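Local coordinates for probable chitinase A (Chromobacterium violaceum, PDB 4TX8), which probably hydrolyses chitin internally, as an endochitinase of glycoside hydrolase family 18 with a carbohydrate-binding module that probably binds chitin, at residues V196-L207 / L235-I246. Residues are numbered along the deposited sequence; the frame is centred on the assembly and turned at random.
Sequences VQNFVNSLYGIL and LVSAVKQLKAKI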
ATOM      1  N   VAL A 196     -19.943  15.064   4.802  1.00 41.93           N
ATOM      2  CA  VAL A 196     -18.585  15.574   4.947  1.00 40.62           C
ATOM      3  C   VAL A 196     -18.253  15.790   6.422  1.00 40.07           C
ATOM      4  O   VAL A 196     -17.193  15.378   6.893  1.00 40.39           O
ATOM      5  CB  VAL A 196     -18.390  16.896   4.171  1.00 42.55           C
ATOM      6  CG1 VAL A 196     -17.076  17.563   4.559  1.00 42.56           C
ATOM      7  CG2 VAL A 196     -18.449  16.645   2.670  1.00 39.58           C
ATOM      8  N   GLN A 197     -19.174  16.414   7.150  1.00 41.43           N
ATOM      9  CA  GLN A 197     -18.962  16.683   8.568  0.59 40.88           C
ATOM     10  C   GLN A 197     -18.866  15.395   9.385  1.00 39.51           C
ATOM     11  O   GLN A 197     -18.033  15.293  10.285  1.00 38.91           O
ATOM     12  CB  GLN A 197     -20.073  17.580   9.113  0.59 42.63           C
ATOM     13  CG  GLN A 197     -20.007  19.004   8.588  0.59 44.61           C
ATOM     14  CD  GLN A 197     -18.641  19.633   8.793  0.59 44.58           C
ATOM     15  OE1 GLN A 197     -17.967  20.007   7.834  0.59 40.17           O
ATOM     16  NE2 GLN A 197     -18.226  19.751  10.049  0.59 46.84           N
ATOM     17  N   ASN A 198     -19.706  14.412   9.067  1.00 38.72           N
ATOM     18  CA  ASN A 198     -19.649  13.119   9.747  1.00 38.34           C
ATOM     19  C   ASN A 198     -18.322  12.417   9.474  1.00 37.68           C
ATOM     20  O   ASN A 198     -17.733  11.806  10.366  1.00 34.56           O
ATOM     21  CB  ASN A 198     -20.811  12.223   9.315  1.00 42.79           C
ATOM     22  CG  ASN A 198     -22.146  12.687   9.866  1.00 48.24           C
ATOM     23  OD1 ASN A 198     -22.203  13.435  10.842  1.00 51.24           O
ATOM     24  ND2 ASN A 198     -23.230  12.235   9.248  1.00 49.25           N
ATOM     25  N   PHE A 199     -17.865  12.517   8.230  1.00 38.55           N
ATOM     26  CA  PHE A 199     -16.567  11.993   7.813  1.00 37.04           C
ATOM     27  C   PHE A 199     -15.455  12.604   8.648  1.00 36.17           C
ATOM     28  O   PHE A 199     -14.667  11.895   9.272  1.00 35.27           O
ATOM     29  CB  PHE A 199     -16.347  12.279   6.322  1.00 38.21           C
ATOM     30  CG  PHE A 199     -15.040  11.766   5.771  1.00 35.22           C
ATOM     31  CD1 PHE A 199     -13.895  12.549   5.816  1.00 35.41           C
ATOM     32  CD2 PHE A 199     -14.969  10.520   5.168  1.00 36.88           C
ATOM     33  CE1 PHE A 199     -12.699  12.091   5.294  1.00 35.18           C
ATOM     34  CE2 PHE A 199     -13.777  10.054   4.644  1.00 33.54           C
ATOM     35  CZ  PHE A 199     -12.640  10.843   4.704  1.00 32.74           C
ATOM     36  N   VAL A 200     -15.411  13.931   8.659  1.00 35.57           N
ATOM     37  CA  VAL A 200     -14.375  14.669   9.367  1.00 38.23           C
ATOM     38  C   VAL A 200     -14.381  14.364  10.864  1.00 38.50           C
ATOM     39  O   VAL A 200     -13.353  13.994  11.432  1.00 38.04           O
ATOM     40  CB  VAL A 200     -14.540  16.185   9.151  1.00 41.39           C
ATOM     41  CG1 VAL A 200     -13.671  16.962  10.118  1.00 34.92           C
ATOM     42  CG2 VAL A 200     -14.209  16.550   7.709  1.00 39.72           C
ATOM     43  N   ASN A 201     -15.544  14.506  11.493  1.00 39.84           N
ATOM     44  CA  ASN A 201     -15.657  14.324  12.936  1.00 39.68           C
ATOM     45  C   ASN A 201     -15.339  12.900  13.394  1.00 35.32           C
ATOM     46  O   ASN A 201     -14.589  12.713  14.350  1.00 35.82           O
ATOM     47  CB  ASN A 201     -17.055  14.719  13.414  1.00 34.32           C
ATOM     48  CG  ASN A 201     -17.324  16.207  13.269  1.00 44.90           C
ATOM     49  OD1 ASN A 201     -16.396  17.014  13.191  1.00 43.51           O
ATOM     50  ND2 ASN A 201     -18.599  16.578  13.238  1.00 42.41           N
ATOM     51  N   SER A 202     -15.899  11.899  12.720  1.00 31.08           N
ATOM     52  CA  SER A 202     -15.703  10.520  13.160  1.00 30.50           C
ATOM     53  C   SER A 202     -14.246  10.080  12.990  1.00 32.34           C
ATOM     54  O   SER A 202     -13.697   9.406  13.862  1.00 31.22           O
ATOM     55  CB  SER A 202     -16.644   9.563  12.416  1.00 32.00           C
ATOM     56  OG  SER A 202     -16.355   9.506  11.031  1.00 32.19           O
ATOM     57  N   LEU A 203     -13.614  10.472  11.884  1.00 31.34           N
ATOM     58  CA  LEU A 203     -12.209  10.130  11.656  1.00 31.29           C
ATOM     59  C   LEU A 203     -11.293  10.849  12.641  1.00 34.18           C
ATOM     60  O   LEU A 203     -10.285  10.295  13.084  1.00 30.31           O
ATOM     61  CB  LEU A 203     -11.789  10.460  10.226  1.00 30.80           C
ATOM     62  CG  LEU A 203     -11.924   9.324   9.213  1.00 32.25           C
ATOM     63  CD1 LEU A 203     -11.568   9.818   7.828  1.00 34.58           C
ATOM     64  CD2 LEU A 203     -11.039   8.145   9.609  1.00 26.05           C
ATOM     65  N   TYR A 204     -11.648  12.086  12.976  1.00 29.67           N
ATOM     66  CA  TYR A 204     -10.915  12.838  13.982  1.00 30.21           C
ATOM     67  C   TYR A 204     -10.941  12.087  15.306  1.00 32.43           C
ATOM     68  O   TYR A 204      -9.926  11.986  15.989  1.00 34.04           O
ATOM     69  CB  TYR A 204     -11.501  14.241  14.148  1.00 34.05           C
ATOM     70  CG  TYR A 204     -10.844  15.055  15.238  1.00 37.27           C
ATOM     71  CD1 TYR A 204      -9.631  15.695  15.019  1.00 37.68           C
ATOM     72  CD2 TYR A 204     -11.437  15.185  16.485  1.00 41.44           C
ATOM     73  CE1 TYR A 204      -9.026  16.441  16.015  1.00 40.14           C
ATOM     74  CE2 TYR A 204     -10.844  15.926  17.485  1.00 44.80           C
ATOM     75  CZ  TYR A 204      -9.640  16.554  17.246  1.00 46.58           C
ATOM     76  OH  TYR A 204      -9.048  17.294  18.241  1.00 49.22           O
ATOM     77  N   GLY A 205     -12.106  11.548  15.654  1.00 32.87           N
ATOM     78  CA  GLY A 205     -12.252  10.764  16.867  1.00 33.71           C
ATOM     79  C   GLY A 205     -11.384   9.518  16.869  1.00 35.05           C
ATOM     80  O   GLY A 205     -10.772   9.177  17.880  1.00 38.14           O
ATOM     81  N   ILE A 206     -11.323   8.838  15.729  1.00 32.64           N
ATOM     82  CA  ILE A 206     -10.545   7.610  15.614  1.00 30.90           C
ATOM     83  C   ILE A 206      -9.049   7.896  15.710  1.00 31.18           C
ATOM     84  O   ILE A 206      -8.337   7.261  16.493  1.00 32.43           O
ATOM     85  CB  ILE A 206     -10.843   6.874  14.291  1.00 31.74           C
ATOM     86  CG1 ILE A 206     -12.310   6.438  14.244  1.00 30.28           C
ATOM     87  CG2 ILE A 206      -9.919   5.676  14.128  1.00 27.30           C
ATOM     88  CD1 ILE A 206     -12.751   5.890  12.901  1.00 27.66           C
ATOM     89  N   LEU A 207      -8.581   8.856  14.918  1.00 33.04           N
ATOM     90  CA  LEU A 207      -7.164   9.208  14.888  1.00 34.46           C
ATOM     91  C   LEU A 207      -6.659   9.657  16.258  1.00 37.47           C
ATOM     92  O   LEU A 207      -5.598   9.225  16.706  1.00 39.09           O
ATOM     93  CB  LEU A 207      -6.909  10.306  13.850  1.00 33.69           C
ATOM     94  CG  LEU A 207      -6.464   9.892  12.443  1.00 35.26           C
ATOM     95  CD1 LEU A 207      -7.256   8.702  11.922  1.00 31.55           C
ATOM     96  CD2 LEU A 207      -6.589  11.069  11.487  1.00 35.86           C
ATOM     97  N   LEU A 235     -14.438  15.076  -1.122  1.00 31.96           N
ATOM     98  CA  LEU A 235     -13.358  14.323  -0.492  1.00 31.45           C
ATOM     99  C   LEU A 235     -12.169  15.231  -0.184  1.00 31.38           C
ATOM    100  O   LEU A 235     -11.587  15.155   0.896  1.00 34.02           O
ATOM    101  CB  LEU A 235     -12.919  13.155  -1.380  1.00 31.56           C
ATOM    102  CG  LEU A 235     -11.799  12.257  -0.848  1.00 33.00           C
ATOM    103  CD1 LEU A 235     -12.150  11.701   0.523  1.00 30.47           C
ATOM    104  CD2 LEU A 235     -11.500  11.125  -1.827  1.00 31.91           C
ATOM    105  N   VAL A 236     -11.815  16.090  -1.134  1.00 29.51           N
ATOM    106  CA  VAL A 236     -10.730  17.047  -0.936  1.00 33.14           C
ATOM    107  C   VAL A 236     -11.044  17.985   0.225  1.00 36.20           C
ATOM    108  O   VAL A 236     -10.197  18.240   1.082  1.00 38.13           O
ATOM    109  CB  VAL A 236     -10.469  17.877  -2.207  1.00 35.59           C
ATOM    110  CG1 VAL A 236      -9.500  19.015  -1.917  1.00 37.57           C
ATOM    111  CG2 VAL A 236      -9.934  16.987  -3.319  1.00 37.30           C
ATOM    112  N   SER A 237     -12.274  18.487   0.249  1.00 34.91           N
ATOM    113  CA  SER A 237     -12.722  19.370   1.319  1.00 35.55           C
ATOM    114  C   SER A 237     -12.693  18.656   2.666  1.00 34.43           C
ATOM    115  O   SER A 237     -12.280  19.228   3.673  1.00 32.60           O
ATOM    116  CB  SER A 237     -14.130  19.890   1.024  1.00 34.26           C
ATOM    117  OG  SER A 237     -14.599  20.716   2.074  1.00 40.46           O
ATOM    118  N   ALA A 238     -13.126  17.400   2.671  1.00 36.25           N
ATOM    119  CA  ALA A 238     -13.180  16.610   3.897  1.00 34.76           C
ATOM    120  C   ALA A 238     -11.789  16.370   4.474  1.00 32.30           C
ATOM    121  O   ALA A 238     -11.575  16.521   5.676  1.00 34.37           O
ATOM    122  CB  ALA A 238     -13.880  15.287   3.642  1.00 31.76           C
ATOM    123  N   VAL A 239     -10.845  15.999   3.615  1.00 30.69           N
ATOM    124  CA  VAL A 239      -9.488  15.717   4.069  1.00 29.43           C
ATOM    125  C   VAL A 239      -8.820  16.993   4.590  1.00 30.54           C
ATOM    126  O   VAL A 239      -8.151  16.973   5.622  1.00 32.66           O
ATOM    127  CB  VAL A 239      -8.638  15.083   2.947  1.00 26.31           C
ATOM    128  CG1 VAL A 239      -7.197  14.916   3.391  1.00 25.17           C
ATOM    129  CG2 VAL A 239      -9.222  13.733   2.550  1.00 25.82           C
ATOM    130  N   LYS A 240      -9.031  18.103   3.890  1.00 32.06           N
ATOM    131  CA  LYS A 240      -8.508  19.398   4.321  1.00 33.73           C
ATOM    132  C   LYS A 240      -9.035  19.808   5.697  1.00 34.33           C
ATOM    133  O   LYS A 240      -8.281  20.313   6.531  1.00 34.96           O
ATOM    134  CB  LYS A 240      -8.851  20.478   3.298  1.00 35.25           C
ATOM    135  CG  LYS A 240      -8.044  20.405   2.017  1.00 40.63           C
ATOM    136  CD  LYS A 240      -8.652  21.307   0.958  1.00 46.93           C
ATOM    137  CE  LYS A 240      -7.726  22.453   0.583  1.00 52.09           C
ATOM    138  NZ  LYS A 240      -6.581  21.999  -0.253  1.00 53.59           N
ATOM    139  N   GLN A 241     -10.329  19.592   5.927  1.00 33.41           N
ATOM    140  CA  GLN A 241     -10.955  19.940   7.204  1.00 35.05           C
ATOM    141  C   GLN A 241     -10.437  19.047   8.321  1.00 34.08           C
ATOM    142  O   GLN A 241     -10.190  19.507   9.435  1.00 33.59           O
ATOM    143  CB  GLN A 241     -12.479  19.833   7.112  1.00 34.32           C
ATOM    144  CG  GLN A 241     -13.135  20.929   6.281  1.00 36.25           C
ATOM    145  CD  GLN A 241     -14.642  20.764   6.184  1.00 38.38           C
ATOM    146  OE1 GLN A 241     -15.203  20.701   5.090  1.00 39.25           O
ATOM    147  NE2 GLN A 241     -15.305  20.701   7.333  1.00 36.14           N
ATOM    148  N   LEU A 242     -10.278  17.765   8.007  1.00 32.24           N
ATOM    149  CA  LEU A 242      -9.749  16.799   8.959  1.00 30.79           C
ATOM    150  C   LEU A 242      -8.326  17.162   9.365  1.00 32.77           C
ATOM    151  O   LEU A 242      -8.000  17.170  10.551  1.00 36.85           O
ATOM    152  CB  LEU A 242      -9.787  15.387   8.369  1.00 27.06           C
ATOM    153  CG  LEU A 242      -9.112  14.298   9.207  1.00 26.42           C
ATOM    154  CD1 LEU A 242      -9.728  14.227  10.595  1.00 26.95           C
ATOM    155  CD2 LEU A 242      -9.196  12.946   8.513  1.00 28.18           C
ATOM    156  N   LYS A 243      -7.482  17.465   8.382  1.00 30.12           N
ATOM    157  CA  LYS A 243      -6.095  17.814   8.673  1.00 32.29           C
ATOM    158  C   LYS A 243      -6.000  19.100   9.490  1.00 30.82           C
ATOM    159  O   LYS A 243      -5.148  19.219  10.371  1.00 34.98           O
ATOM    160  CB  LYS A 243      -5.281  17.959   7.387  1.00 32.32           C
ATOM    161  CG  LYS A 243      -3.920  18.603   7.620  1.00 32.97           C
ATOM    162  CD  LYS A 243      -3.071  18.637   6.368  1.00 34.02           C
ATOM    163  CE  LYS A 243      -1.705  19.234   6.664  1.00 30.61           C
ATOM    164  NZ  LYS A 243      -0.754  18.970   5.552  1.00 32.77           N
ATOM    165  N   ALA A 244      -6.875  20.058   9.196  1.00 31.05           N
ATOM    166  CA  ALA A 244      -6.904  21.314   9.940  1.00 33.07           C
ATOM    167  C   ALA A 244      -7.113  21.054  11.429  1.00 32.84           C
ATOM    168  O   ALA A 244      -6.502  21.707  12.274  1.00 33.97           O
ATOM    169  CB  ALA A 244      -7.993  22.234   9.401  1.00 31.55           C
ATOM    170  N   LYS A 245      -7.965  20.082  11.738  1.00 30.03           N
ATOM    171  CA  LYS A 245      -8.247  19.716  13.122  1.00 32.43           C
ATOM    172  C   LYS A 245      -7.085  18.951  13.759  1.00 30.84           C
ATOM    173  O   LYS A 245      -6.835  19.079  14.957  1.00 32.58           O
ATOM    174  CB  LYS A 245      -9.533  18.882  13.199  1.00 31.07           C
ATOM    175  CG  LYS A 245     -10.787  19.633  12.764  1.00 33.41           C
ATOM    176  CD  LYS A 245     -12.009  18.718  12.722  1.00 32.43           C
ATOM    177  CE  LYS A 245     -12.559  18.416  14.108  1.00 32.96           C
ATOM    178  NZ  LYS A 245     -13.326  19.560  14.674  1.00 37.10           N
ATOM    179  N   ILE A 246      -6.376  18.165  12.952  1.00 29.52           N
ATOM    180  CA  ILE A 246      -5.284  17.323  13.445  1.00 28.89           C
ATOM    181  C   ILE A 246      -3.955  18.077  13.574  1.00 31.51           C
ATOM    182  O   ILE A 246      -3.234  17.915  14.561  1.00 32.51           O
ATOM    183  CB  ILE A 246      -5.067  16.100  12.527  1.00 30.90           C
ATOM    184  CG1 ILE A 246      -6.299  15.191  12.537  1.00 33.18           C
ATOM    185  CG2 ILE A 246      -3.832  15.315  12.953  1.00 23.96           C
ATOM    186  CD1 ILE A 246      -6.495  14.438  13.832  1.00 31.09           C
TER
HETATM  187  O   HOH W   1     -18.064  21.100   4.544  1.00 49.33           O
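Val-200 and Leu-242 interlock where the two helices run closest, each a knob in a hole of the other helix. The side chain of Val-200 sits among Ala-238, Gln-241, Leu-242 and Lys-245; its CG2 lies 3.3 Å from Ala-238 O, a fit that a compact beta-branched residue suits. In return Leu-242 enters a pocket of Val-200, Leu-203, Tyr-204 and Leu-207. A chi1 of 173°, CG opposite the backbone N, carries the isobutyl tip into this hole, where CD1 rests on the backbone between Val-200 O and Tyr-204 N and CD2 meets CB of Leu-203 at 4.0 Å. Nearer the N-terminal ends, the small methyl of Ala-238 lets the Phe-199 ring come close, CB to CD1 3.5 Å, and CZ of that ring goes on to CD1 of Leu-235.

These are neighbouring outer helices of the (beta/alpha)8 barrel of family 18; the axes of 196-207 and 235-246 come within 9.0 Å and cross at -36°. Strand 214-218 lies between them in sequence, and Leu-207 and Leu-235 also touch its Ile-215 and Leu-217, respectively. Phe-199 and Leu-203 reach Leu-181 of strand 176-182.

Polar contacts keep to the more exposed margin, where long amides can meet. In one of the two conformers of Gln-197, Gln-241 NE2 donates to Gln-197 OE1 over 2.8 Å, so this bond is provisional. Ser-237 OG donates to Gln-241 OE1, which helps to orient the amide with NE2 turned to Gln-197; a water also donates to this OE1.

At the C-terminal end, Lys-245 bends at chi3 and chi4 and lays CE over one face of Tyr-204, a CH-pi contact 4.1 Å from the ring centroid. Its NZ, at 5.1 Å from that centroid, adds at most a weak cation-pi attraction. The terminal methyl CD1 of Ile-246 meets Tyr-204 CD1 at 3.6 Å.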